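Local coordinates for protein glycoside Hydrolase (Bacteroides uniformis, PDB 5TA0) that binds an agarose oligosaccharide, neoagarooctaose, and probably hydrolyses agarose chains as a family 86 glycoside hydrolase of a gut bacterium, at residues R259-W264 with D534-I539; I307-M312 with V632-M637. All coordinates share one frame; numbering follows the deposited sequence. Where two conformers were deposited one is given.

Contact 1: residues R259-W264 with D534-I539; sequences RWNARW and DYLKEI
Trp260 and Tyr535 meet through one hydrogen bond and an oblique ring contact. The indole NE1 donates to the phenol oxygen OH of Tyr535 at 2.9 Å, with an N-H...O angle of 159°. The oxygen sits at the indole edge, close to the ring plane. The planes of the two rings lie at 73°, and Trp260 CZ2 lies 3.9 Å from Tyr535 CE1. With CG anti to the backbone N (chi1 165°), the indole of Trp260 leaves the helix toward 534-539. Phe252 and Met306 also pack on this tryptophan, so this is the tight part of the contact. A phenylalanine in its place would probably leave the Tyr535 hydroxyl without this donor and open a gap beside the Tyr535 ring. Leu536 CD2 lies 3.7 Å from Trp260 CD1. Leu536 CB rests over the centre of the Tyr535 ring, 3.6 Å above the plane. The looser side is at Asn261, a partly exposed residue. There OD1 meets only Leu536 CD2 across the contact, at 3.7 Å. Leu536 and Lys537 lie together opposite Val632 of strand 631-642. The contact thus joins a helix of the barrel domain to a G1 beta bulge in a beta-sandwich strand.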
ATOM      1  N   ARG A 259      -9.061 -19.962   0.819  1.00  8.49           N
ATOM      2  CA  ARG A 259      -8.569 -18.977  -0.176  1.00  8.55           C
ATOM      3  C   ARG A 259      -7.087 -18.678   0.015  1.00  8.36           C
ATOM      4  O   ARG A 259      -6.331 -18.657  -0.968  1.00  9.16           O
ATOM      5  CB  ARG A 259      -9.398 -17.712  -0.181  1.00  8.67           C
ATOM      6  CG  ARG A 259      -8.995 -16.732  -1.277  1.00  9.27           C
ATOM      7  CD  ARG A 259     -10.095 -15.770  -1.598  1.00  9.61           C
ATOM      8  NE  ARG A 259      -9.664 -14.640  -2.437  1.00  9.70           N
ATOM      9  CZ  ARG A 259     -10.390 -14.077  -3.394  1.00 10.17           C
ATOM     10  NH1 ARG A 259      -9.943 -12.991  -4.031  1.00 10.51           N
ATOM     11  NH2 ARG A 259     -11.553 -14.593  -3.776  1.00 10.96           N
ATOM     12  N   TRP A 260      -6.683 -18.480   1.265  1.00  8.05           N
ATOM     13  CA  TRP A 260      -5.262 -18.410   1.599  1.00  7.97           C
ATOM     14  C   TRP A 260      -4.513 -19.639   1.079  1.00  8.03           C
ATOM     15  O   TRP A 260      -3.478 -19.547   0.400  1.00  7.54           O
ATOM     16  CB  TRP A 260      -5.062 -18.274   3.100  1.00  8.31           C
ATOM     17  CG  TRP A 260      -3.638 -18.567   3.487  1.00  8.36           C
ATOM     18  CD1 TRP A 260      -3.168 -19.744   3.996  1.00  8.26           C
ATOM     19  CD2 TRP A 260      -2.490 -17.714   3.316  1.00  8.22           C
ATOM     20  NE1 TRP A 260      -1.801 -19.683   4.165  1.00  8.56           N
ATOM     21  CE2 TRP A 260      -1.367 -18.450   3.743  1.00  8.23           C
ATOM     22  CE3 TRP A 260      -2.304 -16.404   2.838  1.00  8.53           C
ATOM     23  CZ2 TRP A 260      -0.080 -17.921   3.733  1.00  8.26           C
ATOM     24  CZ3 TRP A 260      -1.019 -15.872   2.845  1.00  8.34           C
ATOM     25  CH2 TRP A 260       0.072 -16.631   3.288  1.00  8.14           C
ATOM     26  N   ASN A 261      -5.027 -20.826   1.422  1.00  8.03           N
ATOM     27  CA  ASN A 261      -4.334 -22.061   1.090  1.00  9.08           C
ATOM     28  C   ASN A 261      -4.192 -22.315  -0.404  1.00  8.70           C
ATOM     29  O   ASN A 261      -3.178 -22.869  -0.812  1.00  9.65           O
ATOM     30  CB  ASN A 261      -5.022 -23.257   1.747  1.00 10.08           C
ATOM     31  CG  ASN A 261      -4.755 -23.348   3.222  1.00 12.17           C
ATOM     32  OD1 ASN A 261      -3.699 -22.966   3.718  1.00 14.59           O
ATOM     33  ND2 ASN A 261      -5.725 -23.895   3.936  1.00 14.61           N
ATOM     34  N   ALA A 262      -5.174 -21.867  -1.190  1.00  8.65           N
ATOM     35  CA  ALA A 262      -5.156 -22.081  -2.639  1.00  8.48           C
ATOM     36  C   ALA A 262      -4.375 -21.031  -3.430  1.00  8.22           C
ATOM     37  O   ALA A 262      -3.996 -21.284  -4.566  1.00  8.13           O
ATOM     38  CB  ALA A 262      -6.585 -22.116  -3.162  1.00  8.93           C
ATOM     39  N   ARG A 263      -4.172 -19.852  -2.829  1.00  7.60           N
ATOM     40  CA  ARG A 263      -3.678 -18.683  -3.556  1.00  7.80           C
ATOM     41  C   ARG A 263      -2.329 -18.226  -2.990  1.00  7.29           C
ATOM     42  O   ARG A 263      -1.304 -18.778  -3.394  1.00  7.65           O
ATOM     43  CB  ARG A 263      -4.755 -17.608  -3.630  1.00  7.93           C
ATOM     44  CG  ARG A 263      -5.996 -18.087  -4.349  1.00  7.92           C
ATOM     45  CD  ARG A 263      -6.962 -16.956  -4.509  1.00  7.65           C
ATOM     46  NE  ARG A 263      -8.230 -17.426  -5.043  1.00  8.11           N
ATOM     47  CZ  ARG A 263      -9.082 -16.683  -5.743  1.00  7.99           C
ATOM     48  NH1 ARG A 263      -8.797 -15.445  -6.098  1.00  7.81           N
ATOM     49  NH2 ARG A 263     -10.231 -17.219  -6.153  1.00  8.49           N
ATOM     50  N   TRP A 264      -2.305 -17.274  -2.058  1.00  7.02           N
ATOM     51  CA  TRP A 264      -1.015 -16.773  -1.540  1.00  7.49           C
ATOM     52  C   TRP A 264      -0.088 -17.853  -0.978  1.00  7.17           C
ATOM     53  O   TRP A 264       1.132 -17.797  -1.202  1.00  7.20           O
ATOM     54  CB  TRP A 264      -1.186 -15.578  -0.570  1.00  7.48           C
ATOM     55  CG  TRP A 264      -1.054 -14.284  -1.332  1.00  7.30           C
ATOM     56  CD1 TRP A 264      -2.055 -13.560  -1.906  1.00  7.45           C
ATOM     57  CD2 TRP A 264       0.163 -13.663  -1.712  1.00  7.14           C
ATOM     58  NE1 TRP A 264      -1.535 -12.469  -2.577  1.00  7.50           N
ATOM     59  CE2 TRP A 264      -0.173 -12.524  -2.484  1.00  7.26           C
ATOM     60  CE3 TRP A 264       1.510 -13.923  -1.431  1.00  7.37           C
ATOM     61  CZ2 TRP A 264       0.793 -11.708  -3.056  1.00  7.65           C
ATOM     62  CZ3 TRP A 264       2.466 -13.091  -1.988  1.00  7.49           C
ATOM     63  CH2 TRP A 264       2.099 -11.991  -2.775  1.00  7.69           C
ATOM     64  N   ASP A 534       5.345 -21.240  13.828  1.00 10.58           N
ATOM     65  CA  ASP A 534       4.255 -21.854  13.078  1.00 10.92           C
ATOM     66  C   ASP A 534       3.105 -20.853  12.985  1.00  9.82           C
ATOM     67  O   ASP A 534       3.170 -19.772  13.561  1.00  9.54           O
ATOM     68  CB  ASP A 534       3.807 -23.146  13.793  1.00 12.49           C
ATOM     69  CG  ASP A 534       3.203 -24.176  12.870  1.00 15.45           C
ATOM     70  OD1 ASP A 534       2.853 -23.879  11.712  1.00 16.50           O
ATOM     71  OD2 ASP A 534       3.093 -25.340  13.342  1.00 18.94           O
ATOM     72  N   TYR A 535       2.037 -21.234  12.292  1.00  9.18           N
ATOM     73  CA  TYR A 535       0.936 -20.331  12.013  1.00  9.68           C
ATOM     74  C   TYR A 535      -0.330 -21.133  11.687  1.00  9.64           C
ATOM     75  O   TYR A 535      -0.276 -22.363  11.630  1.00 10.62           O
ATOM     76  CB  TYR A 535       1.337 -19.374  10.861  1.00  9.39           C
ATOM     77  CG  TYR A 535       1.051 -19.873   9.464  1.00  9.72           C
ATOM     78  CD1 TYR A 535       0.412 -19.050   8.522  1.00  9.47           C
ATOM     79  CD2 TYR A 535       1.413 -21.168   9.069  1.00  9.78           C
ATOM     80  CE1 TYR A 535       0.112 -19.525   7.248  1.00  9.27           C
ATOM     81  CE2 TYR A 535       1.136 -21.640   7.796  1.00 10.12           C
ATOM     82  CZ  TYR A 535       0.476 -20.804   6.884  1.00  9.70           C
ATOM     83  OH  TYR A 535       0.182 -21.283   5.616  1.00 10.33           O
ATOM     84  N   LEU A 536      -1.443 -20.428  11.521  1.00 10.12           N
ATOM     85  CA  LEU A 536      -2.692 -20.977  10.941  1.00 10.52           C
ATOM     86  C   LEU A 536      -3.195 -22.233  11.658  1.00 11.08           C
ATOM     87  O   LEU A 536      -3.110 -23.348  11.127  1.00 12.07           O
ATOM     88  CB  LEU A 536      -2.532 -21.203   9.429  1.00 10.98           C
ATOM     89  CG  LEU A 536      -3.841 -21.513   8.660  1.00 11.65           C
ATOM     90  CD1 LEU A 536      -4.937 -20.494   8.913  1.00 11.72           C
ATOM     91  CD2 LEU A 536      -3.516 -21.610   7.182  1.00 12.16           C
ATOM     92  N   LYS A 537      -3.709 -22.030  12.862  0.60 11.27           N
ATOM     93  CA  LYS A 537      -4.172 -23.140  13.712  0.60 12.13           C
ATOM     94  C   LYS A 537      -5.678 -23.022  13.941  0.60 12.32           C
ATOM     95  O   LYS A 537      -6.198 -21.944  14.219  0.60 12.08           O
ATOM     96  CB  LYS A 537      -3.421 -23.135  15.041  0.60 12.80           C
ATOM     97  CG  LYS A 537      -1.906 -23.297  14.931  0.60 13.60           C
ATOM     98  CD  LYS A 537      -1.500 -24.595  14.249  0.60 14.27           C
ATOM     99  CE  LYS A 537       0.008 -24.753  14.128  0.60 15.21           C
ATOM    100  NZ  LYS A 537       0.352 -25.945  13.303  0.60 16.33           N
ATOM    101  N   GLU A 538      -6.370 -24.154  13.814  1.00 13.16           N
ATOM    102  CA  GLU A 538      -7.814 -24.231  14.065  1.00 15.05           C
ATOM    103  C   GLU A 538      -8.118 -24.111  15.556  1.00 14.35           C
ATOM    104  O   GLU A 538      -7.396 -24.648  16.398  1.00 15.13           O
ATOM    105  CB  GLU A 538      -8.379 -25.580  13.593  1.00 17.13           C
ATOM    106  CG  GLU A 538      -8.269 -25.859  12.112  1.00 19.98           C
ATOM    107  CD  GLU A 538      -8.638 -27.290  11.733  1.00 22.51           C
ATOM    108  OE1 GLU A 538      -9.074 -28.069  12.607  1.00 25.09           O
ATOM    109  OE2 GLU A 538      -8.462 -27.641  10.551  1.00 25.65           O
ATOM    110  N   ILE A 539      -9.181 -23.386  15.854  1.00 13.11           N
ATOM    111  CA  ILE A 539      -9.625 -23.128  17.226  1.00 13.96           C
ATOM    112  C   ILE A 539     -10.702 -24.131  17.637  1.00 14.78           C
ATOM    113  O   ILE A 539     -11.772 -24.187  17.032  1.00 14.99           O
ATOM    114  CB  ILE A 539     -10.168 -21.706  17.395  1.00 13.35           C
ATOM    115  CG1 ILE A 539      -9.066 -20.657  17.098  1.00 13.81           C
ATOM    116  CG2 ILE A 539     -10.689 -21.500  18.826  1.00 14.03           C
ATOM    117  CD1 ILE A 539      -9.625 -19.276  16.813  1.00 13.37           C
TER

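Contact 2: residues I307-M312 with V632-M637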
ATOM      1  N   ILE A 307       1.176 -12.721   5.118  1.00  6.96           N
ATOM      2  CA  ILE A 307       2.188 -12.799   4.056  1.00  7.15           C
ATOM      3  C   ILE A 307       3.588 -12.883   4.695  1.00  6.97           C
ATOM      4  O   ILE A 307       4.393 -13.748   4.346  1.00  7.26           O
ATOM      5  CB  ILE A 307       2.104 -11.615   3.086  1.00  7.54           C
ATOM      6  CG1 ILE A 307       0.789 -11.658   2.288  1.00  7.80           C
ATOM      7  CG2 ILE A 307       3.277 -11.612   2.144  1.00  7.93           C
ATOM      8  CD1 ILE A 307       0.558 -10.403   1.469  1.00  8.47           C
ATOM      9  N   GLU A 308       3.873 -11.995   5.647  1.00  6.94           N
ATOM     10  CA  GLU A 308       5.202 -11.983   6.278  1.00  7.30           C
ATOM     11  C   GLU A 308       5.486 -13.272   7.041  1.00  6.95           C
ATOM     12  O   GLU A 308       6.574 -13.833   6.900  1.00  7.29           O
ATOM     13  CB  GLU A 308       5.321 -10.815   7.237  1.00  8.15           C
ATOM     14  CG  GLU A 308       5.341  -9.459   6.557  1.00  8.82           C
ATOM     15  CD  GLU A 308       5.261  -8.291   7.526  1.00  9.51           C
ATOM     16  OE1 GLU A 308       5.142  -7.132   7.025  1.00 10.36           O
ATOM     17  OE2 GLU A 308       5.249  -8.482   8.772  1.00 10.38           O
ATOM     18  N   GLN A 309       4.518 -13.724   7.845  1.00  7.27           N
ATOM     19  CA  GLN A 309       4.756 -14.910   8.668  1.00  7.12           C
ATOM     20  C   GLN A 309       4.964 -16.164   7.830  1.00  6.93           C
ATOM     21  O   GLN A 309       5.863 -16.967   8.128  1.00  7.03           O
ATOM     22  CB  GLN A 309       3.593 -15.122   9.638  1.00  7.46           C
ATOM     23  CG  GLN A 309       3.639 -16.424  10.452  1.00  7.59           C
ATOM     24  CD  GLN A 309       4.735 -16.437  11.499  1.00  8.25           C
ATOM     25  OE1 GLN A 309       4.601 -15.860  12.571  1.00  9.10           O
ATOM     26  NE2 GLN A 309       5.823 -17.098  11.183  1.00  8.61           N
ATOM     27  N   TYR A 310       4.141 -16.348   6.789  1.00  7.27           N
ATOM     28  CA  TYR A 310       4.320 -17.541   5.952  1.00  7.29           C
ATOM     29  C   TYR A 310       5.588 -17.449   5.108  1.00  7.37           C
ATOM     30  O   TYR A 310       6.287 -18.459   4.900  1.00  7.82           O
ATOM     31  CB  TYR A 310       3.084 -17.920   5.138  1.00  7.77           C
ATOM     32  CG  TYR A 310       3.264 -19.252   4.484  1.00  7.67           C
ATOM     33  CD1 TYR A 310       3.409 -19.374   3.107  1.00  7.93           C
ATOM     34  CD2 TYR A 310       3.412 -20.394   5.247  1.00  7.94           C
ATOM     35  CE1 TYR A 310       3.649 -20.600   2.510  1.00  7.98           C
ATOM     36  CE2 TYR A 310       3.628 -21.622   4.675  1.00  8.39           C
ATOM     37  CZ  TYR A 310       3.754 -21.731   3.313  1.00  8.20           C
ATOM     38  OH  TYR A 310       3.994 -22.950   2.730  1.00  8.51           O
ATOM     39  N   SER A 311       5.943 -16.239   4.648  1.00  7.34           N
ATOM     40  CA  SER A 311       7.231 -16.054   3.999  1.00  7.56           C
ATOM     41  C   SER A 311       8.385 -16.469   4.910  1.00  7.95           C
ATOM     42  O   SER A 311       9.309 -17.144   4.477  1.00  8.01           O
ATOM     43  CB  SER A 311       7.389 -14.615   3.529  1.00  7.72           C
ATOM     44  OG  SER A 311       6.387 -14.259   2.587  1.00  7.58           O
ATOM     45  N   MET A 312       8.307 -16.077   6.178  1.00  8.26           N
ATOM     46  CA  MET A 312       9.341 -16.540   7.118  1.00  8.67           C
ATOM     47  C   MET A 312       9.386 -18.056   7.228  1.00  8.72           C
ATOM     48  O   MET A 312      10.443 -18.652   7.140  1.00  9.06           O
ATOM     49  CB  MET A 312       9.116 -15.919   8.503  1.00  9.05           C
ATOM     50  CG  MET A 312       9.540 -14.463   8.563  1.00  9.60           C
ATOM     51  SD  MET A 312      11.320 -14.161   8.429  1.00 10.35           S
ATOM     52  CE  MET A 312      11.862 -14.909   9.963  1.00 11.32           C
ATOM     53  N   VAL A 632      -6.582 -19.102  14.459  1.00 10.41           N
ATOM     54  CA  VAL A 632      -5.528 -18.110  14.723  1.00  9.94           C
ATOM     55  C   VAL A 632      -4.634 -18.140  13.486  1.00  9.52           C
ATOM     56  O   VAL A 632      -3.987 -19.146  13.209  1.00  9.90           O
ATOM     57  CB  VAL A 632      -4.714 -18.466  15.975  1.00 10.44           C
ATOM     58  CG1 VAL A 632      -3.625 -17.435  16.210  1.00 11.13           C
ATOM     59  CG2 VAL A 632      -5.634 -18.592  17.192  1.00 10.84           C
ATOM     60  N   SER A 633      -4.651 -17.045  12.714  1.00  9.01           N
ATOM     61  CA  SER A 633      -3.877 -16.977  11.480  1.00  8.82           C
ATOM     62  C   SER A 633      -2.382 -16.808  11.772  1.00  8.28           C
ATOM     63  O   SER A 633      -1.565 -17.547  11.244  1.00  8.28           O
ATOM     64  CB  SER A 633      -4.386 -15.864  10.566  1.00  9.11           C
ATOM     65  OG  SER A 633      -4.468 -14.648  11.249  1.00  8.80           O
ATOM     66  N   THR A 634      -2.052 -15.839  12.631  1.00  8.12           N
ATOM     67  CA  THR A 634      -0.659 -15.541  12.981  1.00  8.64           C
ATOM     68  C   THR A 634      -0.563 -15.063  14.413  1.00  8.22           C
ATOM     69  O   THR A 634      -1.496 -14.444  14.937  1.00  8.48           O
ATOM     70  CB  THR A 634      -0.041 -14.447  12.065  1.00  8.69           C
ATOM     71  OG1 THR A 634      -0.793 -13.244  12.169  1.00  9.37           O
ATOM     72  CG2 THR A 634       0.024 -14.894  10.619  1.00  9.00           C
ATOM     73  N   VAL A 635       0.592 -15.327  15.017  1.00  8.42           N
ATOM     74  CA  VAL A 635       1.014 -14.690  16.250  1.00  8.87           C
ATOM     75  C   VAL A 635       2.406 -14.141  16.014  1.00  8.62           C
ATOM     76  O   VAL A 635       3.322 -14.887  15.691  1.00  8.87           O
ATOM     77  CB  VAL A 635       0.998 -15.665  17.441  1.00  9.18           C
ATOM     78  CG1 VAL A 635       1.482 -14.957  18.693  1.00  9.68           C
ATOM     79  CG2 VAL A 635      -0.409 -16.233  17.634  1.00  9.54           C
ATOM     80  N   THR A 636       2.514 -12.813  16.092  1.00  8.41           N
ATOM     81  CA  THR A 636       3.803 -12.116  15.946  1.00  8.47           C
ATOM     82  C   THR A 636       3.948 -11.131  17.086  1.00  8.93           C
ATOM     83  O   THR A 636       3.033 -10.926  17.865  1.00  9.57           O
ATOM     84  CB  THR A 636       3.928 -11.439  14.564  1.00  8.39           C
ATOM     85  OG1 THR A 636       2.952 -10.392  14.427  1.00  8.02           O
ATOM     86  CG2 THR A 636       3.739 -12.454  13.446  1.00  8.39           C
ATOM     87  N   MET A 637       5.110 -10.504  17.196  1.00  8.84           N
ATOM     88  CA  MET A 637       5.361  -9.599  18.338  1.00  9.67           C
ATOM     89  C   MET A 637       6.271  -8.461  17.925  1.00  9.68           C
ATOM     90  O   MET A 637       7.298  -8.674  17.306  1.00 10.22           O
ATOM     91  CB  MET A 637       5.962 -10.378  19.501  1.00 10.76           C
ATOM     92  CG  MET A 637       6.184  -9.551  20.761  1.00 11.58           C
ATOM     93  SD  MET A 637       6.436 -10.569  22.236  1.00 13.19           S
ATOM     94  CE  MET A 637       8.019 -11.297  21.822  1.00 13.60           C
TER
HETATM   95  O   HOH W   1       2.205 -17.112  13.476  1.00  8.81           O
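Gln309 reaches from helical segment 307-312 across to Thr634, Val635 and Thr636 on the strand. Its CB lies 3.7 Å from the methyl CG2 of Thr634. The next atom, CG, stays beside the same methyl, with Thr634 CG2 at 3.9 Å. The two side chains lie alongside, headed opposite ways. The chain then bends at chi2 (70°), which carries the amide beyond Thr634 toward the next residues of the strand. There OE1 comes within 3.6 Å of Thr636 CG2. A water donates to Gln309 OE1 at 2.9 Å. The same water accepts from the backbone Val635 N, also at 2.9 Å, so it bridges helix and strand. At the other branch of the amide, NE2 is hydrogen-bonded to the carbonyl oxygen of Ala532. The two ends of the amide are therefore held by different partners, which probably limits its rotation. All four touching residues are buried. The axes of 307-312 and 632-637 lie at 81° and come within 8.9 Å of each other. Strand 523-538 lies beside this strand in the sheet, and its Tyr531 and Tyr535 also touch Gln309. Val635 points away from the helix, and its side chain packs on Leu564 of strand 558-568 and Phe547 of strand 545-549.

The chain begins with strands in the sandwich sheets, passes through helices of the alpha/beta barrel at 259-264 and 307-312, and then returns to the sandwich. At 534-539 contact 1 closes a loop, with 269 residues between its segments. At 632-637 contact 2 closes another, with 319 between. The segments alternate, so the two loops cross and neither encloses the other. The contact centres are about 10 Å apart. Strands 523-538 and 631-642 are neighbours in one sheet, linked by probable backbone bonds such as Leu536 N to Ser633 O at 2.9 Å. Between the two parts, Tyr310 of the barrel helix packs against Tyr535 of the sandwich strand. Together the contacts fasten one sheet to two barrel helices.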